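PDB 6NPS: AxyAgu115A from Amphibacillus xylanus NBRC 15112, which probably removes glucuronic acid side groups from the hemicellulose arabinoglucuronoxylan, as an alpha-glucuronidase of glycosyl hydrolase family 115. Local coordinates for residues Asn8-Met11 with Leu12-Asp15; Gly191-Asn194 with Ala195-Asp199; Ile946-Asp949 with Gly950-Leu953. The protein carries 3 engineered substitutions. One frame throughout, in Å; residues are numbered along the deposited sequence.

Overall arrangement
The three contacts follow one another along the chain. None nests in another and none crosses. Interaction 1 comes near the N terminus, where strand 5-8 runs into the short helix 9-12 and the chain leaves it for the loop before strand 20-23. Interaction 2 closes the loop between helix 181-190 and helix 195-207, within the family 115 region of the TIM-barrel clan. Its centre is about 35 Å from that of interaction 1. Interaction 3 is the turn at the end of strand 940-948 in the C-terminal family region. It lies across the chain's centre from the other two, with centres about 77 Å from interaction 1 and about 60 Å from interaction 2.

Interaction 1. Residues Asn8-Met11 with Leu12-Asp15; sequences NQEM and LMTD
A short, weakly bonded helical turn, N-capped by Asn8, brings Gln9 and Glu10 against Leu12 and Met13. At the cap, Asn8 OD1 accepts from Met11 N at 3.1 Å. The donor is tilted 22° from the plane of the amide carbonyl. One residue further on, the backbone turn closes. Leu12 N donates to Gln9 O at 2.8 Å, a three-residue step as in a 3-10 turn. This donor stands well above the carbonyl plane, 61° out of it. Met13 N splits its hydrogen between two weak bonds, to Gln9 O at 3.0 Å and to Glu10 O at 3.4 Å. Gln9 O thus takes two N-H groups, and the chain then leaves the helical path. Glu10 O has a further partner in the hydroxyl of Thr16.

Leu12 is buried; its CG rests 3.8 Å from Asn8 O, and the side chain also touches Pro51. Gln9 runs out straight beyond CG, and its NE2 is bonded to Phe47 O. These contacts, with a backbone bond from Gln9 to Glu151, hold the turn to the end of helix 30-47 and to the loops around Pro51 and Glu151. Met13 is partly exposed and touches Tyr49. A bend about its CG-SD bond (chi3 -96°) folds the methyl back over the turn. Met13 CE meets Gln9 CB at 3.5 Å. The same methyl approaches the carboxylate of Glu10, whose chain bends at chi2, with Met13 CE 3.2 Å from Glu10 OE2.

Interaction 2. Residues Gly191-Asn194 with Ala195-Asp199; sequences GGFN and AEMYD
The ring of Tyr198 has the methyl of Met197 over one face and the carbonyl of Phe193 at its edge. Met197 CE stands 4.0 Å above the ring plane, shifted toward the rim. Phe193 O lies in the plane, 3.6 Å from Tyr198 CE2, and also accepts from Asn231. Phe222 meets Tyr198 edge-to-face. The same methyl reaches the Phe193 ring obliquely, with Met197 CE 3.4 Å from Phe193 CD2. The methyl thus touches both aromatic side chains. Met197 reaches there because its chain bends at both chi2 and chi3.

The third flat group is the Asn194 amide, the N-cap of helix 195-207. Asn194 OD1 accepts from Met197 N at 3.0 Å, with a C=O...N angle of 174°. A chi1 of 55° puts the amide between the backbone N and carbonyl carbon and swings OD1 over the first turn. Asn194 O takes the next N-H, that of Tyr198, at 2.9 Å and in the carbonyl plane. Just before the cap, Phe193 centres an inverse gamma turn, closed by a weak bond from Asn194 N to Gly192 O. The chain passes from strand 170-174 through helices 181-190 and 195-207 to strand 212-214, which pairs parallel with 170-174, as expected for a beta/alpha barrel.

The other end of the Asn194 amide, ND2, donates to Phe190 O at the end of helix 181-190. One amide thus joins two helix ends, with its rotation fixed by an acceptor and a donor bond. The positive helix start would probably polarise its carbonyl.

Interaction 3. Residues Ile946-Asp949 with Gly950-Leu953; sequences IYPD and GKKL
Tyr947, near the end of strand 940-948, turns its side chain toward the returning chain and meets Lys951 and Leu953. Its CG sits between the backbone N and the carbonyl carbon (chi1 51°), which swings the ring over the loop. Tyr947 CE2 comes within 3.4 Å of Lys951 O, an oblique approach to the ring. Across the ring from there, but on the same side of its plane, Tyr947 CD1 touches Leu953 CD1 at 4.1 Å. Tyr947 also leans on Glu861 and Glu863 of strand 858-866, and a glycerol, probably from the crystallisation liquor, lies about 3 Å from its side chain.

Pro948 ends the strand and begins a type II beta turn that runs to Lys951. The turn is closed by one bond, from Lys951 N to Pro948 O at 3.1 Å. Its N-H...O angle is nearly straight, 168°, although the donor sits 36° out of the carbonyl plane. Strand 940-948 runs antiparallel to strand 858-866, and both belong to the C-terminal family region, whose clan is that of galactose-binding-like beta-sandwich domains. The proline ring and the lysine chain cross at about a right angle. Lys951 holds its CG anti to the carbonyl carbon, and this second methylene rests on the ring. The packing is tight, with Pro948 CG 3.5 Å from Lys951 CG. A bend at chi2 turns the rest of the lysine chain, and its end leads away.

Asp949 takes the second place in the turn. Gly950 follows with positive phi, a backbone shape suited to glycine. A water links the two residues. It donates to Asp949 OD2 at 2.9 Å and accepts from Gly950 N at 2.7 Å. Asp949 OD2 also has a long, weak ion pair with Lys920.

Interaction 1. Residues Asn8-Met11 with Leu12-Asp15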
loop_
_atom_site.group_PDB
_atom_site.type_symbol
_atom_site.label_atom_id
_atom_site.label_comp_id
_atom_site.label_asym_id
_atom_site.label_seq_id
_atom_site.Cartn_x
_atom_site.Cartn_y
_atom_site.Cartn_z
ATOM N N ASN A 8 1.690 -67.147 -18.875
ATOM C CA ASN A 8 2.273 -67.145 -17.540
ATOM C C ASN A 8 3.791 -67.202 -17.645
ATOM O O ASN A 8 4.356 -67.337 -18.738
ATOM C CB ASN A 8 1.699 -68.276 -16.656
ATOM C CG ASN A 8 2.041 -69.666 -17.153
ATOM O OD1 ASN A 8 3.177 -69.952 -17.524
ATOM N ND2 ASN A 8 1.047 -70.566 -17.119
ATOM N N GLN A 9 4.445 -67.061 -16.487
ATOM C CA GLN A 9 5.903 -67.009 -16.436
ATOM C C GLN A 9 6.542 -68.264 -17.018
ATOM O O GLN A 9 7.574 -68.177 -17.696
ATOM C CB GLN A 9 6.379 -66.830 -14.996
ATOM C CG GLN A 9 6.070 -65.530 -14.361
ATOM C CD GLN A 9 6.616 -65.496 -12.953
ATOM O OE1 GLN A 9 6.599 -66.512 -12.253
ATOM N NE2 GLN A 9 7.123 -64.342 -12.536
ATOM N N GLU A 10 5.994 -69.442 -16.693
ATOM C CA GLU A 10 6.524 -70.695 -17.234
ATOM C C GLU A 10 6.594 -70.651 -18.758
ATOM O O GLU A 10 7.545 -71.161 -19.364
ATOM C CB GLU A 10 5.656 -71.876 -16.803
ATOM C CG GLU A 10 5.300 -71.908 -15.334
ATOM C CD GLU A 10 6.441 -72.367 -14.434
ATOM O OE1 GLU A 10 6.145 -72.982 -13.385
ATOM O OE2 GLU A 10 7.622 -72.107 -14.757
ATOM N N MET A 11 5.600 -70.043 -19.378
ATOM C CA MET A 11 5.566 -69.965 -20.826
ATOM C C MET A 11 6.739 -69.156 -21.360
ATOM O O MET A 11 7.144 -69.323 -22.510
ATOM C CB MET A 11 4.245 -69.350 -21.297
ATOM C CG MET A 11 3.140 -70.364 -21.543
ATOM S SD MET A 11 1.493 -69.659 -21.340
ATOM C CE MET A 11 0.598 -71.072 -20.697
ATOM N N LEU A 12 7.283 -68.276 -20.524
ATOM C CA LEU A 12 8.331 -67.375 -20.982
ATOM C C LEU A 12 9.733 -67.828 -20.589
ATOM O O LEU A 12 10.702 -67.423 -21.240
ATOM C CB LEU A 12 8.084 -65.958 -20.446
ATOM C CG LEU A 12 6.748 -65.317 -20.823
ATOM C CD1 LEU A 12 6.436 -64.110 -19.913
ATOM C CD2 LEU A 12 6.762 -64.876 -22.259
ATOM N N MET A 13 9.863 -68.676 -19.574
ATOM C CA MET A 13 11.178 -69.084 -19.098
ATOM C C MET A 13 11.782 -70.113 -20.030
ATOM O O MET A 13 11.083 -70.996 -20.532
ATOM C CB MET A 13 11.085 -69.664 -17.688
ATOM C CG MET A 13 10.974 -68.610 -16.616
ATOM S SD MET A 13 10.671 -69.368 -15.021
ATOM C CE MET A 13 8.905 -69.229 -14.922
ATOM N N THR A 14 13.101 -70.015 -20.222
ATOM C CA THR A 14 13.781 -70.830 -21.230
ATOM C C THR A 14 13.672 -72.324 -20.946
ATOM O O THR A 14 13.621 -73.120 -21.889
ATOM C CB THR A 14 15.254 -70.416 -21.333
ATOM O OG1 THR A 14 15.915 -70.695 -20.098
ATOM C CG2 THR A 14 15.357 -68.923 -21.632
ATOM N N ASP A 15 13.619 -72.728 -19.670
ATOM C CA ASP A 15 13.571 -74.153 -19.348
ATOM C C ASP A 15 12.195 -74.787 -19.574
ATOM O O ASP A 15 12.107 -76.010 -19.707
ATOM C CB ASP A 15 14.051 -74.410 -17.910
ATOM C CG ASP A 15 13.199 -73.687 -16.838
ATOM O OD1 ASP A 15 12.077 -73.223 -17.129
ATOM O OD2 ASP A 15 13.674 -73.603 -15.680
#

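Interaction 2. Residues Gly191-Asn194 with Ala195-Asp199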
loop_
_atom_site.group_PDB
_atom_site.type_symbol
_atom_site.label_atom_id
_atom_site.label_comp_id
_atom_site.label_asym_id
_atom_site.label_seq_id
_atom_site.Cartn_x
_atom_site.Cartn_y
_atom_site.Cartn_z
ATOM N N GLY A 191 20.220 -34.914 -25.975
ATOM C CA GLY A 191 21.014 -34.139 -26.917
ATOM C C GLY A 191 20.242 -33.215 -27.845
ATOM O O GLY A 191 20.867 -32.540 -28.670
ATOM N N GLY A 192 18.923 -33.142 -27.744
ATOM C CA GLY A 192 18.176 -32.134 -28.466
ATOM C C GLY A 192 16.802 -32.631 -28.864
ATOM O O GLY A 192 16.296 -33.639 -28.354
ATOM N N PHE A 193 16.188 -31.890 -29.787
ATOM C CA PHE A 193 14.836 -32.221 -30.243
ATOM C C PHE A 193 14.903 -33.192 -31.429
ATOM O O PHE A 193 14.417 -32.916 -32.532
ATOM C CB PHE A 193 14.068 -30.959 -30.606
ATOM C CG PHE A 193 13.938 -29.958 -29.467
ATOM C CD1 PHE A 193 14.914 -28.989 -29.257
ATOM C CD2 PHE A 193 12.822 -29.974 -28.648
ATOM C CE1 PHE A 193 14.777 -28.056 -28.233
ATOM C CE2 PHE A 193 12.683 -29.053 -27.618
ATOM C CZ PHE A 193 13.663 -28.091 -27.409
ATOM N N ASN A 194 15.521 -34.349 -31.178
ATOM C CA ASN A 194 15.871 -35.308 -32.214
ATOM C C ASN A 194 14.965 -36.529 -32.135
ATOM O O ASN A 194 14.053 -36.616 -31.308
ATOM C CB ASN A 194 17.341 -35.714 -32.081
ATOM C CG ASN A 194 17.671 -36.233 -30.689
ATOM O OD1 ASN A 194 16.825 -36.875 -30.043
ATOM N ND2 ASN A 194 18.901 -35.951 -30.208
ATOM N N ALA A 195 15.238 -37.501 -33.010
ATOM C CA ALA A 195 14.365 -38.668 -33.117
ATOM C C ALA A 195 14.377 -39.504 -31.851
ATOM O O ALA A 195 13.395 -40.193 -31.556
ATOM C CB ALA A 195 14.811 -39.530 -34.300
ATOM N N GLU A 196 15.496 -39.503 -31.127
ATOM C CA GLU A 196 15.579 -40.263 -29.881
ATOM C C GLU A 196 14.595 -39.719 -28.859
ATOM O O GLU A 196 13.870 -40.479 -28.196
ATOM C CB GLU A 196 17.004 -40.209 -29.331
ATOM C CG GLU A 196 18.012 -41.146 -30.030
ATOM C CD GLU A 196 17.925 -41.126 -31.568
ATOM O OE1 GLU A 196 18.128 -40.053 -32.185
ATOM O OE2 GLU A 196 17.644 -42.193 -32.159
ATOM N N MET A 197 14.547 -38.399 -28.731
ATOM C CA MET A 197 13.570 -37.783 -27.855
ATOM C C MET A 197 12.149 -37.995 -28.376
ATOM O O MET A 197 11.263 -38.411 -27.619
ATOM C CB MET A 197 13.909 -36.303 -27.698
ATOM C CG MET A 197 13.024 -35.575 -26.693
ATOM S SD MET A 197 11.596 -34.908 -27.559
ATOM C CE MET A 197 12.255 -33.323 -28.086
ATOM N N TYR A 198 11.922 -37.783 -29.688
ATOM C CA TYR A 198 10.554 -37.796 -30.199
ATOM C C TYR A 198 9.939 -39.180 -30.164
ATOM O O TYR A 198 8.712 -39.290 -30.167
ATOM C CB TYR A 198 10.476 -37.238 -31.642
ATOM C CG TYR A 198 10.188 -35.731 -31.595
ATOM C CD1 TYR A 198 8.949 -35.262 -31.156
ATOM C CD2 TYR A 198 11.152 -34.812 -31.950
ATOM C CE1 TYR A 198 8.676 -33.910 -31.059
ATOM C CE2 TYR A 198 10.903 -33.443 -31.884
ATOM C CZ TYR A 198 9.655 -32.999 -31.425
ATOM O OH TYR A 198 9.375 -31.662 -31.348
ATOM N N ASP A 199 10.760 -40.231 -30.155
ATOM C CA ASP A 199 10.218 -41.577 -30.021
ATOM C C ASP A 199 9.383 -41.702 -28.740
ATOM O O ASP A 199 8.300 -42.294 -28.757
ATOM C CB ASP A 199 11.363 -42.592 -30.067
ATOM C CG ASP A 199 10.868 -44.018 -30.201
ATOM O OD1 ASP A 199 11.150 -44.827 -29.287
ATOM O OD2 ASP A 199 10.191 -44.332 -31.202
#

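Interaction 3. Residues Ile946-Asp949 with Gly950-Leu953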
loop_
_atom_site.group_PDB
_atom_site.type_symbol
_atom_site.label_atom_id
_atom_site.label_comp_id
_atom_site.label_asym_id
_atom_site.label_seq_id
_atom_site.Cartn_x
_atom_site.Cartn_y
_atom_site.Cartn_z
ATOM N N ILE A 946 -27.958 -10.968 -3.331
ATOM C CA ILE A 946 -29.023 -9.972 -3.348
ATOM C C ILE A 946 -28.850 -9.050 -2.141
ATOM O O ILE A 946 -28.676 -9.525 -1.012
ATOM C CB ILE A 946 -30.422 -10.640 -3.329
ATOM C CG1 ILE A 946 -30.580 -11.656 -4.490
ATOM C CG2 ILE A 946 -31.538 -9.588 -3.349
ATOM C CD1 ILE A 946 -31.834 -12.619 -4.330
ATOM N N TYR A 947 -28.926 -7.743 -2.365
ATOM C CA TYR A 947 -28.686 -6.792 -1.289
ATOM C C TYR A 947 -29.371 -5.490 -1.653
ATOM O O TYR A 947 -29.650 -5.247 -2.827
ATOM C CB TYR A 947 -27.184 -6.573 -1.038
ATOM C CG TYR A 947 -26.357 -6.231 -2.255
ATOM C CD1 TYR A 947 -25.799 -7.233 -3.041
ATOM C CD2 TYR A 947 -26.125 -4.907 -2.621
ATOM C CE1 TYR A 947 -25.020 -6.930 -4.154
ATOM C CE2 TYR A 947 -25.352 -4.597 -3.745
ATOM C CZ TYR A 947 -24.799 -5.612 -4.492
ATOM O OH TYR A 947 -24.042 -5.326 -5.601
ATOM N N PRO A 948 -29.723 -4.663 -0.667
ATOM C CA PRO A 948 -30.516 -3.469 -0.990
ATOM C C PRO A 948 -29.711 -2.494 -1.844
ATOM O O PRO A 948 -28.475 -2.462 -1.810
ATOM C CB PRO A 948 -30.887 -2.878 0.385
ATOM C CG PRO A 948 -30.263 -3.767 1.440
ATOM C CD PRO A 948 -29.687 -4.984 0.776
ATOM N N ASP A 949 -30.430 -1.740 -2.670
ATOM C CA ASP A 949 -29.816 -0.728 -3.519
ATOM C C ASP A 949 -28.904 0.188 -2.710
ATOM O O ASP A 949 -29.317 0.764 -1.698
ATOM C CB ASP A 949 -30.912 0.102 -4.199
ATOM C CG ASP A 949 -30.395 0.899 -5.381
ATOM O OD1 ASP A 949 -31.148 1.759 -5.900
ATOM O OD2 ASP A 949 -29.242 0.655 -5.791
ATOM N N GLY A 950 -27.664 0.335 -3.164
ATOM C CA GLY A 950 -26.747 1.263 -2.534
ATOM C C GLY A 950 -25.911 0.711 -1.397
ATOM O O GLY A 950 -25.015 1.416 -0.911
ATOM N N LYS A 951 -26.156 -0.511 -0.952
ATOM C CA LYS A 951 -25.315 -1.088 0.091
ATOM C C LYS A 951 -24.070 -1.719 -0.517
ATOM O O LYS A 951 -24.076 -2.217 -1.647
ATOM C CB LYS A 951 -26.085 -2.145 0.893
ATOM C CG LYS A 951 -27.491 -1.710 1.272
ATOM C CD LYS A 951 -27.531 -0.312 1.888
ATOM C CE LYS A 951 -28.679 -0.180 2.882
ATOM N NZ LYS A 951 -28.375 0.844 3.921
ATOM N N LYS A 952 -22.986 -1.681 0.241
ATOM C CA LYS A 952 -21.724 -2.252 -0.200
ATOM C C LYS A 952 -21.289 -3.303 0.803
ATOM O O LYS A 952 -21.301 -3.055 2.011
ATOM C CB LYS A 952 -20.650 -1.173 -0.424
ATOM C CG LYS A 952 -20.524 -0.754 -1.915
ATOM C CD LYS A 952 -19.086 -0.383 -2.363
ATOM C CE LYS A 952 -18.395 -1.551 -3.107
ATOM N NZ LYS A 952 -16.968 -1.375 -3.558
ATOM N N LEU A 953 -20.972 -4.491 0.299
ATOM C CA LEU A 953 -20.616 -5.626 1.127
ATOM C C LEU A 953 -19.112 -5.675 1.287
ATOM O O LEU A 953 -18.375 -5.074 0.516
ATOM C CB LEU A 953 -21.109 -6.923 0.504
ATOM C CG LEU A 953 -22.590 -7.001 0.105
ATOM C CD1 LEU A 953 -22.917 -8.403 -0.389
ATOM C CD2 LEU A 953 -23.465 -6.622 1.274
HETATM O O HOH W 1 -26.573 -0.530 -5.534
#